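Local structure of anthranilate synthase component I (Streptococcus pneumoniae serotype 4, 5KCK) at residues I116-M121 with R387-G392; Q216-E221 with N442-M447; G365-A370 with I407-M412. The protein is the large component of anthranilate synthase, a mixed alpha/beta protein of the chorismate-binding enzyme family built around broad antiparallel beta sheets. All coordinates share one frame; numbering follows the deposited sequence.

Contact 1. Residues I116-M121 with R387-G392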
loop_
_atom_site.group_PDB
_atom_site.type_symbol
_atom_site.label_atom_id
_atom_site.label_comp_id
_atom_site.label_asym_id
_atom_site.label_seq_id
_atom_site.Cartn_x
_atom_site.Cartn_y
_atom_site.Cartn_z
ATOM N N ILE A 116 -36.069 11.636 -4.242
ATOM C CA ILE A 116 -34.886 11.929 -3.440
ATOM C C ILE A 116 -34.638 13.433 -3.339
ATOM O O ILE A 116 -34.421 13.963 -2.248
ATOM C CB ILE A 116 -33.641 11.202 -3.995
ATOM C CG1 ILE A 116 -33.824 9.682 -3.951
ATOM C CG2 ILE A 116 -32.408 11.599 -3.208
ATOM C CD1 ILE A 116 -32.585 8.913 -4.425
ATOM N N GLY A 117 -34.633 14.130 -4.472
ATOM C CA GLY A 117 -34.519 15.575 -4.462
ATOM C C GLY A 117 -33.117 16.135 -4.526
ATOM O O GLY A 117 -32.906 17.268 -4.089
ATOM N N THR A 118 -32.148 15.385 -5.042
ATOM C CA THR A 118 -30.835 15.968 -5.259
ATOM C C THR A 118 -30.889 16.925 -6.448
ATOM O O THR A 118 -31.705 16.751 -7.359
ATOM C CB THR A 118 -29.788 14.887 -5.530
ATOM O OG1 THR A 118 -30.316 13.935 -6.462
ATOM C CG2 THR A 118 -29.394 14.178 -4.242
ATOM N N PRO A 119 -30.041 17.951 -6.461
ATOM C CA PRO A 119 -29.925 18.778 -7.665
ATOM C C PRO A 119 -29.359 17.968 -8.819
ATOM O O PRO A 119 -28.734 16.920 -8.637
ATOM C CB PRO A 119 -28.973 19.906 -7.245
ATOM C CG PRO A 119 -28.314 19.426 -6.002
ATOM C CD PRO A 119 -29.273 18.497 -5.334
ATOM N N ASP A 120 -29.584 18.469 -10.029
ATOM C CA ASP A 120 -29.071 17.765 -11.193
ATOM C C ASP A 120 -27.564 17.906 -11.331
ATOM O O ASP A 120 -26.929 17.051 -11.955
ATOM C CB ASP A 120 -29.801 18.254 -12.434
ATOM C CG ASP A 120 -31.284 17.940 -12.372
ATOM O OD1 ASP A 120 -31.641 16.764 -12.574
ATOM O OD2 ASP A 120 -32.089 18.851 -12.084
HETATM N N MSE A 121 -26.982 18.938 -10.731
HETATM C CA MSE A 121 -25.542 19.136 -10.709
HETATM C C MSE A 121 -25.194 19.899 -9.445
HETATM O O MSE A 121 -25.909 20.829 -9.064
HETATM C CB MSE A 121 -25.069 19.905 -11.947
HETATM C CG MSE A 121 -23.588 20.151 -11.986
HETATM SE SE MSE A 121 -23.045 21.254 -13.504
HETATM C CE MSE A 121 -23.435 23.009 -12.745
ATOM N N ARG A 387 -33.761 9.185 -11.874
ATOM C CA ARG A 387 -32.532 8.511 -11.461
ATOM C C ARG A 387 -31.685 9.391 -10.555
ATOM O O ARG A 387 -31.164 8.917 -9.538
ATOM C CB ARG A 387 -31.733 8.068 -12.690
ATOM C CG ARG A 387 -32.308 6.807 -13.304
ATOM C CD ARG A 387 -31.551 6.342 -14.519
ATOM N NE ARG A 387 -31.947 4.977 -14.845
ATOM C CZ ARG A 387 -31.258 4.180 -15.647
ATOM N NH1 ARG A 387 -30.139 4.624 -16.208
ATOM N NH2 ARG A 387 -31.683 2.946 -15.885
ATOM N N GLY A 388 -31.536 10.669 -10.897
ATOM C CA GLY A 388 -30.772 11.561 -10.033
ATOM C C GLY A 388 -29.287 11.272 -10.113
ATOM O O GLY A 388 -28.700 11.206 -11.203
ATOM N N VAL A 389 -28.660 11.106 -8.943
ATOM C CA VAL A 389 -27.219 10.848 -8.898
ATOM C C VAL A 389 -26.888 9.537 -9.602
ATOM O O VAL A 389 -25.940 9.461 -10.394
ATOM C CB VAL A 389 -26.712 10.838 -7.444
ATOM C CG1 VAL A 389 -25.269 10.310 -7.391
ATOM C CG2 VAL A 389 -26.804 12.236 -6.829
ATOM N N TYR A 390 -27.658 8.486 -9.316
ATOM C CA TYR A 390 -27.412 7.181 -9.916
ATOM C C TYR A 390 -27.295 7.291 -11.431
ATOM O O TYR A 390 -28.123 7.934 -12.083
ATOM C CB TYR A 390 -28.539 6.207 -9.558
ATOM C CG TYR A 390 -28.496 4.945 -10.403
ATOM C CD1 TYR A 390 -27.557 3.962 -10.151
ATOM C CD2 TYR A 390 -29.376 4.750 -11.459
ATOM C CE1 TYR A 390 -27.499 2.814 -10.906
ATOM C CE2 TYR A 390 -29.320 3.593 -12.229
ATOM C CZ TYR A 390 -28.374 2.631 -11.942
ATOM O OH TYR A 390 -28.280 1.472 -12.682
ATOM N N ALA A 391 -26.253 6.656 -11.978
ATOM C CA ALA A 391 -25.966 6.544 -13.408
ATOM C C ALA A 391 -25.491 7.853 -14.024
ATOM O O ALA A 391 -25.471 7.979 -15.256
ATOM C CB ALA A 391 -27.171 6.022 -14.204
ATOM N N GLY A 392 -25.136 8.841 -13.207
ATOM C CA GLY A 392 -24.484 10.038 -13.701
ATOM C C GLY A 392 -22.975 9.913 -13.595
ATOM O O GLY A 392 -22.429 8.827 -13.826
HETATM O O HOH W 1 -30.634 11.291 -6.538
#
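Two loops that each lead into a strand of the eleven-stranded antiparallel sheet meet here through Thr118 and Val389: residues 116-121 run into strand 121-126, residues 387-392 into strand 393-398. The second loop carries a type II beta turn from Val389 to Gly392, closed by Gly392 N to Val389 O at 3.0 Å. Across the gap the direct touch is slight, a valine methyl against the hydroxyl and methyl of the threonine. Val389 CG2 lies 3.9 Å from Thr118 OG1 and 4.1 Å from Thr118 CG2, the two side chains crossing at about a right angle, so that one methyl of the valine rests against both branches of the threonine. Thr118 OG1 sits between its own backbone N and carbonyl carbon (chi1 45°), which turns the hydroxyl toward the other loop. No direct hydrogen bond joins the two segments. Gly388, at positive phi, brings its CA to 4.3 Å from Thr118 OG1. Beyond this pair, Ile413 of strand 411-415 touches both Thr118 and Val389, while Tyr250 packs on Thr118 and Ile252 on Val389, both from strand 250-254. The salt bridge of Asp120 to Lys386 ties the loops a second time, and Asp120 and Met121 both face Phe54 as a classic beta bulge where strand 121-126 begins. Within 387-392 the Tyr390 ring turns its edge to one face of the Arg387 guanidinium, CE2 3.9 Å above that plane and over its centre; Glu383 forms a salt bridge with the same arginine. A bridging water completes the junction: it lies 2.7 Å from Thr118 OG1 and accepts a hydrogen bond from Val389 N at 3.1 Å, linking a side-chain hydroxyl to the backbone N of the turn's first residue.

Contact 2. Residues Q216-E221 with N442-M447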
loop_
_atom_site.group_PDB
_atom_site.type_symbol
_atom_site.label_atom_id
_atom_site.label_comp_id
_atom_site.label_asym_id
_atom_site.label_seq_id
_atom_site.Cartn_x
_atom_site.Cartn_y
_atom_site.Cartn_z
ATOM N N GLN A 216 -33.445 -0.800 -10.139
ATOM C CA GLN A 216 -34.285 -0.765 -8.950
ATOM C C GLN A 216 -33.611 0.078 -7.887
ATOM O O GLN A 216 -32.387 0.029 -7.729
ATOM C CB GLN A 216 -34.505 -2.138 -8.337
ATOM C CG GLN A 216 -35.527 -3.017 -8.958
ATOM C CD GLN A 216 -35.807 -4.205 -8.061
ATOM O OE1 GLN A 216 -35.384 -5.326 -8.339
ATOM N NE2 GLN A 216 -36.497 -3.954 -6.957
ATOM N N ARG A 217 -34.415 0.804 -7.126
ATOM C CA ARG A 217 -33.933 1.577 -5.996
ATOM C C ARG A 217 -34.366 0.899 -4.699
ATOM O O ARG A 217 -35.390 0.208 -4.654
ATOM C CB ARG A 217 -34.456 3.009 -6.072
ATOM C CG ARG A 217 -34.115 3.894 -4.894
ATOM C CD ARG A 217 -34.545 5.310 -5.194
ATOM N NE ARG A 217 -33.787 5.852 -6.310
ATOM C CZ ARG A 217 -34.119 6.948 -6.985
ATOM N NH1 ARG A 217 -35.218 7.619 -6.661
ATOM N NH2 ARG A 217 -33.352 7.372 -7.983
ATOM N N PHE A 218 -33.547 1.066 -3.660
ATOM C CA PHE A 218 -33.839 0.568 -2.323
ATOM C C PHE A 218 -33.467 1.654 -1.330
ATOM O O PHE A 218 -32.571 2.460 -1.593
ATOM C CB PHE A 218 -33.064 -0.722 -1.999
ATOM C CG PHE A 218 -33.276 -1.827 -2.994
ATOM C CD1 PHE A 218 -32.550 -1.858 -4.182
ATOM C CD2 PHE A 218 -34.200 -2.832 -2.748
ATOM C CE1 PHE A 218 -32.747 -2.871 -5.109
ATOM C CE2 PHE A 218 -34.407 -3.847 -3.668
ATOM C CZ PHE A 218 -33.677 -3.868 -4.850
ATOM N N SER A 219 -34.155 1.689 -0.191
ATOM C CA SER A 219 -33.786 2.688 0.801
ATOM C C SER A 219 -34.115 2.203 2.206
ATOM O O SER A 219 -34.949 1.322 2.407
ATOM C CB SER A 219 -34.453 4.043 0.516
ATOM O OG SER A 219 -35.850 4.008 0.727
ATOM N N ALA A 220 -33.418 2.791 3.180
ATOM C CA ALA A 220 -33.589 2.466 4.587
ATOM C C ALA A 220 -33.467 3.726 5.430
ATOM O O ALA A 220 -32.770 4.675 5.059
ATOM C CB ALA A 220 -32.548 1.447 5.065
ATOM N N GLU A 221 -34.149 3.717 6.574
ATOM C CA GLU A 221 -33.931 4.737 7.592
ATOM C C GLU A 221 -32.485 4.689 8.069
ATOM O O GLU A 221 -31.988 3.627 8.455
ATOM C CB GLU A 221 -34.876 4.501 8.768
ATOM C CG GLU A 221 -36.346 4.555 8.424
ATOM C CD GLU A 221 -37.211 4.121 9.589
ATOM O OE1 GLU A 221 -37.164 2.925 9.946
ATOM O OE2 GLU A 221 -37.924 4.974 10.160
ATOM N N ASN A 442 -28.996 -7.961 -5.698
ATOM C CA ASN A 442 -27.679 -8.343 -5.202
ATOM C C ASN A 442 -26.670 -7.228 -5.430
ATOM O O ASN A 442 -25.920 -6.860 -4.520
ATOM C CB ASN A 442 -27.212 -9.633 -5.874
ATOM C CG ASN A 442 -28.143 -10.795 -5.602
ATOM O OD1 ASN A 442 -28.782 -10.865 -4.550
ATOM N ND2 ASN A 442 -28.234 -11.713 -6.555
ATOM N N LYS A 443 -26.641 -6.675 -6.643
ATOM C CA LYS A 443 -25.711 -5.594 -6.940
ATOM C C LYS A 443 -25.976 -4.384 -6.051
ATOM O O LYS A 443 -25.057 -3.855 -5.416
ATOM C CB LYS A 443 -25.813 -5.202 -8.410
ATOM C CG LYS A 443 -24.935 -6.001 -9.328
ATOM C CD LYS A 443 -24.568 -5.183 -10.552
ATOM C CE LYS A 443 -25.757 -5.007 -11.468
ATOM N NZ LYS A 443 -25.425 -4.173 -12.659
ATOM N N ALA A 444 -27.236 -3.939 -5.987
ATOM C CA ALA A 444 -27.574 -2.748 -5.213
ATOM C C ALA A 444 -27.170 -2.880 -3.749
ATOM O O ALA A 444 -26.774 -1.890 -3.124
ATOM C CB ALA A 444 -29.073 -2.459 -5.321
ATOM N N LYS A 445 -27.244 -4.083 -3.194
ATOM C CA LYS A 445 -27.028 -4.289 -1.772
ATOM C C LYS A 445 -25.643 -4.828 -1.433
ATOM O O LYS A 445 -25.365 -5.073 -0.252
ATOM C CB LYS A 445 -28.095 -5.239 -1.217
ATOM C CG LYS A 445 -29.465 -4.609 -1.051
ATOM C CD LYS A 445 -30.454 -5.626 -0.514
ATOM C CE LYS A 445 -31.839 -5.032 -0.356
ATOM N NZ LYS A 445 -32.769 -6.006 0.264
ATOM N N SER A 446 -24.770 -5.037 -2.424
ATOM C CA SER A 446 -23.449 -5.557 -2.092
ATOM C C SER A 446 -22.600 -4.515 -1.376
ATOM O O SER A 446 -21.670 -4.883 -0.652
ATOM C CB SER A 446 -22.735 -6.077 -3.346
ATOM O OG SER A 446 -22.539 -5.055 -4.306
HETATM N N MSE A 447 -22.910 -3.234 -1.554
HETATM C CA MSE A 447 -22.363 -2.159 -0.728
HETATM C C MSE A 447 -22.681 -2.317 0.746
HETATM O O MSE A 447 -21.845 -2.041 1.606
HETATM C CB MSE A 447 -22.929 -0.813 -1.149
HETATM C CG MSE A 447 -22.357 -0.183 -2.371
HETATM SE SE MSE A 447 -23.135 1.602 -2.401
HETATM C CE MSE A 447 -22.016 2.440 -1.032
#
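The ring of Phe218 meets the methyl of Ala444 obliquely, with Ala444 CB 3.7 Å from Phe218 CE1 and equally near its CD1. Farther round the ring, on the same side of its plane, Lys445 CE comes to 4.0 Å from Phe218 CD2, the lysine chain running roughly perpendicular to the phenylalanine side chain. Extended beyond CG, that chain carries CE to the ring although its CB does not head there, so two consecutive residues, Ala444 and Lys445, touch one aromatic group at different carbons. Phe218 keeps CG beside its backbone N (chi1 -55°), which directs the ring from the strand toward segment 442-447. Ile441, one turn earlier in helix 433-446, also touches Phe218, and Phe184 packs on Lys445. Arg217, the preceding strand residue, points away from the helix and hydrogen-bonds through NH2 to Gln422 and to the backbone O of Lys386. Phe218 also pairs through its backbone with Val421 of strand 418-427, whose Ala423 touches Ala444. The contact rests on carbon atoms, with no hydrogen bond across it, an aromatic residue on one sheet face received by a small helix residue: alpha/beta layer packing, with the C-terminal helix laid over an antiparallel sheet.

Contact 3. Residues G365-A370 with I407-M412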
loop_
_atom_site.group_PDB
_atom_site.type_symbol
_atom_site.label_atom_id
_atom_site.label_comp_id
_atom_site.label_asym_id
_atom_site.label_seq_id
_atom_site.Cartn_x
_atom_site.Cartn_y
_atom_site.Cartn_z
ATOM N N GLY A 365 -22.744 3.760 -21.561
ATOM C CA GLY A 365 -23.548 2.725 -22.195
ATOM C C GLY A 365 -23.990 1.631 -21.238
ATOM O O GLY A 365 -25.095 1.104 -21.367
ATOM N N THR A 366 -23.152 1.292 -20.257
ATOM C CA THR A 366 -23.478 0.231 -19.309
ATOM C C THR A 366 -24.590 0.601 -18.327
ATOM O O THR A 366 -25.054 -0.277 -17.599
ATOM C CB THR A 366 -22.228 -0.179 -18.518
ATOM O OG1 THR A 366 -21.578 0.990 -18.014
ATOM C CG2 THR A 366 -21.268 -0.935 -19.396
ATOM N N VAL A 367 -25.027 1.856 -18.276
ATOM C CA VAL A 367 -26.169 2.232 -17.451
ATOM C C VAL A 367 -27.321 2.780 -18.285
ATOM O O VAL A 367 -28.289 3.297 -17.731
ATOM C CB VAL A 367 -25.771 3.237 -16.351
ATOM C CG1 VAL A 367 -24.714 2.639 -15.445
ATOM C CG2 VAL A 367 -25.288 4.554 -16.971
ATOM N N SER A 368 -27.244 2.671 -19.607
ATOM C CA SER A 368 -28.306 3.206 -20.449
ATOM C C SER A 368 -28.770 2.149 -21.443
ATOM O O SER A 368 -29.781 1.475 -21.217
ATOM C CB SER A 368 -27.831 4.483 -21.160
ATOM O OG SER A 368 -26.540 4.323 -21.742
ATOM N N GLY A 369 -28.040 1.980 -22.531
ATOM C CA GLY A 369 -28.334 0.923 -23.473
ATOM C C GLY A 369 -27.882 1.303 -24.869
ATOM O O GLY A 369 -27.150 2.271 -25.068
ATOM N N ALA A 370 -28.348 0.514 -25.836
ATOM C CA ALA A 370 -27.982 0.664 -27.238
ATOM C C ALA A 370 -29.197 0.395 -28.118
ATOM O O ALA A 370 -29.820 -0.666 -27.991
ATOM C CB ALA A 370 -26.844 -0.289 -27.605
ATOM N N ILE A 407 -18.352 6.719 -13.288
ATOM C CA ILE A 407 -19.771 6.399 -13.436
ATOM C C ILE A 407 -20.399 6.242 -12.056
ATOM O O ILE A 407 -19.888 5.500 -11.211
ATOM C CB ILE A 407 -19.953 5.110 -14.248
ATOM C CG1 ILE A 407 -19.200 5.170 -15.583
ATOM C CG2 ILE A 407 -21.446 4.826 -14.457
ATOM C CD1 ILE A 407 -19.221 3.833 -16.317
ATOM N N ALA A 408 -21.538 6.900 -11.829
ATOM C CA ALA A 408 -22.172 6.886 -10.504
ATOM C C ALA A 408 -22.996 5.605 -10.308
ATOM O O ALA A 408 -24.225 5.602 -10.231
ATOM C CB ALA A 408 -23.010 8.141 -10.304
ATOM N N ILE A 409 -22.281 4.489 -10.245
ATOM C CA ILE A 409 -22.833 3.227 -9.780
ATOM C C ILE A 409 -22.159 2.897 -8.458
ATOM O O ILE A 409 -21.167 3.514 -8.072
ATOM C CB ILE A 409 -22.633 2.080 -10.788
ATOM C CG1 ILE A 409 -21.144 1.869 -11.036
ATOM C CG2 ILE A 409 -23.400 2.328 -12.086
ATOM C CD1 ILE A 409 -20.853 0.829 -12.089
ATOM N N ARG A 410 -22.695 1.891 -7.771
ATOM C CA ARG A 410 -22.202 1.502 -6.452
ATOM C C ARG A 410 -22.075 2.729 -5.551
ATOM O O ARG A 410 -21.091 2.916 -4.831
ATOM C CB ARG A 410 -20.878 0.752 -6.565
ATOM C CG ARG A 410 -20.974 -0.551 -7.344
ATOM C CD ARG A 410 -20.809 -1.736 -6.413
ATOM N NE ARG A 410 -19.573 -1.609 -5.652
ATOM C CZ ARG A 410 -18.383 -1.989 -6.102
ATOM N NH1 ARG A 410 -18.270 -2.537 -7.306
ATOM N NH2 ARG A 410 -17.303 -1.824 -5.349
ATOM N N THR A 411 -23.088 3.579 -5.606
ATOM C CA THR A 411 -23.079 4.861 -4.923
ATOM C C THR A 411 -24.321 4.961 -4.053
ATOM O O THR A 411 -25.428 4.659 -4.508
ATOM C CB THR A 411 -23.034 6.001 -5.939
ATOM O OG1 THR A 411 -21.815 5.908 -6.688
ATOM C CG2 THR A 411 -23.106 7.350 -5.248
HETATM N N MSE A 412 -24.129 5.376 -2.808
HETATM C CA MSE A 412 -25.227 5.563 -1.872
HETATM C C MSE A 412 -25.520 7.052 -1.632
HETATM O O MSE A 412 -24.607 7.863 -1.493
HETATM C CB MSE A 412 -24.901 4.853 -0.551
HETATM C CG MSE A 412 -25.927 5.004 0.548
HETATM SE SE MSE A 412 -25.302 4.180 2.235
HETATM C CE MSE A 412 -25.294 2.308 1.650
#
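Val367 CG1 is the hub of the contact, 3.6 Å from Ile409 CG2 and 4.1 Å from Ile407 CG2, so one valine methyl is shared by the gamma-branch methyls of two isoleucines. Val367 and Ile407 slide past each other in opposite directions, whereas Val367 meets Ile409 at a slant. Beside them, Thr366 OG1 lies 4.1 Å from Ile407 CD1, the threonine side chain standing square to the isoleucine. Ile407 holds CG2 anti to its backbone N, with CG1 (chi1 -53°) leading CD1 out to the threonine. The chain bends between the two isoleucines at Ala408, the centre of an inverse gamma turn closed by Ile409 N to Ile407 O at 2.8 Å, consistent with both reaching Val367. Further along, Thr411 OG1 donates to Ile409 O at 2.8 Å from above the carbonyl plane, and Tyr243 also bonds to that hydroxyl. On the other segment, Ser368 N to Gly365 O closes the 3-10 turn, and Ala391, from the loop before strand 393-398, packs on Val367. The bend leads from strand 403-407 of the eleven-stranded sheet to strand 411-415 of the seven-stranded one, setting a 3-10 turn against an inverse gamma turn at the crossing between two antiparallel sheets.

How the contacts relate
Contacts 1 and 3 are joined most directly, their centres about 12 Å apart: Arg387 NH1 reaches Val367 O at 2.7 Å and Ala391 N reaches Ala408 O at 2.9 Å, both probable hydrogen bonds, so the loop 387-392 bridges to both segments of contact 3. Contact 2, about 16 Å from contact 1 between centres, meets it through Arg217, whose CZ is 3.6 Å from Ile116 CD1. Contacts 2 and 3, centres about 14 Å apart, touch where Met447 SE lies 3.4 Å from Arg410 O; both reach the seven-stranded sheet, in which strands 211-221 and 369-370 are neighbours. Along the sequence, contact 3 is nested within the loop closed by contact 2.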